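Local coordinates for protein putative NAD(P)H-dependent FMN-containing oxidoreductase YwqN (Bacillus subtilis, PDB 1RLI) that is a putative flavodoxin-like oxidoreductase that probably uses FMN to transfer electrons from NAD(P)H, at residues 97-100 with 101-104. Sequence-based numbering, arbitrary orientation.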
ATOM      1  N   TRP D  97       6.854  22.375  -1.296  1.00 14.82           N
ATOM      2  CA  TRP D  97       7.644  22.302  -0.065  1.00 15.50           C
ATOM      3  C   TRP D  97       9.109  22.086  -0.466  1.00 14.63           C
ATOM      4  O   TRP D  97      10.017  22.405   0.284  1.00 15.46           O
ATOM      5  CB  TRP D  97       7.185  21.144   0.834  1.00 13.82           C
ATOM      6  CG  TRP D  97       5.871  21.399   1.519  1.00 14.82           C
ATOM      7  CD1 TRP D  97       5.074  22.503   1.390  1.00 17.09           C
ATOM      8  CD2 TRP D  97       5.176  20.499   2.387  1.00 16.20           C
ATOM      9  NE1 TRP D  97       3.921  22.339   2.124  1.00 18.59           N
ATOM     10  CE2 TRP D  97       3.956  21.115   2.740  1.00 18.35           C
ATOM     11  CE3 TRP D  97       5.465  19.226   2.892  1.00 16.05           C
ATOM     12  CZ2 TRP D  97       3.011  20.500   3.576  1.00 18.52           C
ATOM     13  CZ3 TRP D  97       4.527  18.604   3.726  1.00 15.29           C
ATOM     14  CH2 TRP D  97       3.309  19.249   4.059  1.00 16.13           C
ATOM     15  N   SER D  98       9.343  21.520  -1.649  1.00 14.99           N
ATOM     16  CA  SER D  98      10.721  21.315  -2.092  1.00 15.64           C
ATOM     17  C   SER D  98      11.416  22.674  -2.199  1.00 17.54           C
ATOM     18  O   SER D  98      12.603  22.795  -1.887  1.00 19.07           O
ATOM     19  CB  SER D  98      10.764  20.604  -3.449  1.00 16.45           C
ATOM     20  OG  SER D  98      10.489  19.222  -3.263  1.00 17.39           O
ATOM     21  N   GLN D  99      10.670  23.672  -2.656  1.00 18.07           N
ATOM     22  CA  GLN D  99      11.201  25.029  -2.790  1.00 19.33           C
ATOM     23  C   GLN D  99      11.390  25.664  -1.422  1.00 18.11           C
ATOM     24  O   GLN D  99      12.406  26.291  -1.149  1.00 16.31           O
ATOM     25  CB  GLN D  99      10.243  25.913  -3.601  1.00 22.08           C
ATOM     26  CG  GLN D  99      10.373  25.778  -5.104  1.00 24.25           C
ATOM     27  CD  GLN D  99       9.292  26.564  -5.859  1.00 29.73           C
ATOM     28  OE1 GLN D  99       9.006  27.746  -5.568  1.00 28.22           O
ATOM     29  NE2 GLN D  99       8.691  25.907  -6.842  1.00 31.83           N
ATOM     30  N   THR D 100      10.400  25.507  -0.559  1.00 16.42           N
ATOM     31  CA  THR D 100      10.476  26.100   0.764  1.00 15.01           C
ATOM     32  C   THR D 100      11.615  25.529   1.588  1.00 18.61           C
ATOM     33  O   THR D 100      12.174  26.224   2.433  1.00 18.46           O
ATOM     34  CB  THR D 100       9.124  25.926   1.476  1.00 17.77           C
ATOM     35  OG1 THR D 100       8.090  26.392   0.593  1.00 14.63           O
ATOM     36  CG2 THR D 100       9.090  26.704   2.758  1.00 16.01           C
ATOM     37  N   LEU D 101      11.973  24.272   1.339  1.00 15.97           N
ATOM     38  CA  LEU D 101      13.071  23.640   2.062  1.00 18.12           C
ATOM     39  C   LEU D 101      14.414  24.252   1.666  1.00 18.77           C
ATOM     40  O   LEU D 101      15.438  23.981   2.299  1.00 19.49           O
ATOM     41  CB  LEU D 101      13.079  22.136   1.791  1.00 18.74           C
ATOM     42  CG  LEU D 101      11.996  21.362   2.557  1.00 17.67           C
ATOM     43  CD1 LEU D 101      11.763  20.005   1.908  1.00 17.51           C
ATOM     44  CD2 LEU D 101      12.428  21.183   4.003  1.00 18.99           C
ATOM     45  N   ARG D 102      14.401  25.091   0.627  1.00 18.40           N
ATOM     46  CA  ARG D 102      15.620  25.751   0.158  1.00 20.92           C
ATOM     47  C   ARG D 102      15.447  27.268   0.241  1.00 21.20           C
ATOM     48  O   ARG D 102      16.302  28.020  -0.232  1.00 20.20           O
ATOM     49  CB  ARG D 102      15.892  25.360  -1.309  1.00 24.47           C
ATOM     50  CG  ARG D 102      15.988  23.847  -1.533  1.00 32.17           C
ATOM     51  CD  ARG D 102      16.497  23.476  -2.929  1.00 34.99           C
ATOM     52  NE  ARG D 102      15.586  23.884  -3.993  1.00 38.66           N
ATOM     53  CZ  ARG D 102      14.760  23.064  -4.640  1.00 37.47           C
ATOM     54  NH1 ARG D 102      14.724  21.773  -4.343  1.00 38.81           N
ATOM     55  NH2 ARG D 102      13.955  23.545  -5.578  1.00 37.00           N
ATOM     56  N   ASP D 103      14.345  27.706   0.853  1.00 19.22           N
ATOM     57  CA  ASP D 103      13.992  29.136   0.935  1.00 19.50           C
ATOM     58  C   ASP D 103      14.622  29.852   2.133  1.00 19.55           C
ATOM     59  O   ASP D 103      14.270  29.572   3.264  1.00 20.28           O
ATOM     60  CB  ASP D 103      12.455  29.233   1.000  1.00 20.73           C
ATOM     61  CG  ASP D 103      11.924  30.634   0.780  1.00 22.58           C
ATOM     62  OD1 ASP D 103      12.668  31.605   0.975  1.00 22.25           O
ATOM     63  OD2 ASP D 103      10.741  30.760   0.412  1.00 23.08           O
ATOM     64  N   PRO D 104      15.537  30.825   1.894  1.00 20.64           N
ATOM     65  CA  PRO D 104      16.150  31.517   3.029  1.00 22.17           C
ATOM     66  C   PRO D 104      15.173  32.343   3.864  1.00 23.63           C
ATOM     67  O   PRO D 104      15.512  32.766   4.968  1.00 27.18           O
ATOM     68  CB  PRO D 104      17.225  32.386   2.362  1.00 22.10           C
ATOM     69  CG  PRO D 104      16.540  32.800   1.107  1.00 21.84           C
ATOM     70  CD  PRO D 104      15.946  31.453   0.626  1.00 20.69           C
TER
HETATM   71  O   HOH W   1      14.445  20.786  -1.445  1.00 31.60           O
HETATM   72  O   HOH W   2       8.801  28.959  -0.120  1.00 24.40           O
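The short helix 97-100 runs out here into a type I beta turn, Thr100 to Asp103, that starts the loop toward helix 109-114 at the periphery of this flavodoxin-like fold. Leu101 N still makes an i to i-4 bond, 2.9 Å to Trp97 O, whereas the next two bonds each span three residues: Arg102 N to Gln99 O at 2.9 Å, and Asp103 N to Thr100 O at 3.1 Å. In this last, turn-closing bond the donor stands well above the carbonyl plane, with a C=O...N angle of only 104°.

Arg102 folds back along the final turn. A bend at chi3 (-65°) lays one face of its guanidinium over Ser98 O, which sits off-centre near the rim, 3.4 Å from NH1 at an angle too poor for a hydrogen bond. A water joins the two instead, donating to Ser98 O and weakly accepting from NH1. With CG anti to the backbone N (chi1 -167°), the Asp103 carboxylate reaches a second water, which donates to OD2 at 2.7 Å and also binds Thr100 OG1. OD2 forms a salt bridge with Arg105 as well. Thr100 OG1 is hydrogen-bonded to Tyr62 OH, and Ser98 OG to Trp83 NE1 of the second subunit. Leu101 lays CG 3.2 Å from Trp97 O and packs on that same Trp83 and on Phe109.

Three main-chain bonds thus carry the chain out of the helix, while one water serves the Ser98 carbonyl and the other ties two side chains across the turn. The guanidinium's positive charge may favourably face the partial negative charge of Ser98 O, without a direct hydrogen bond.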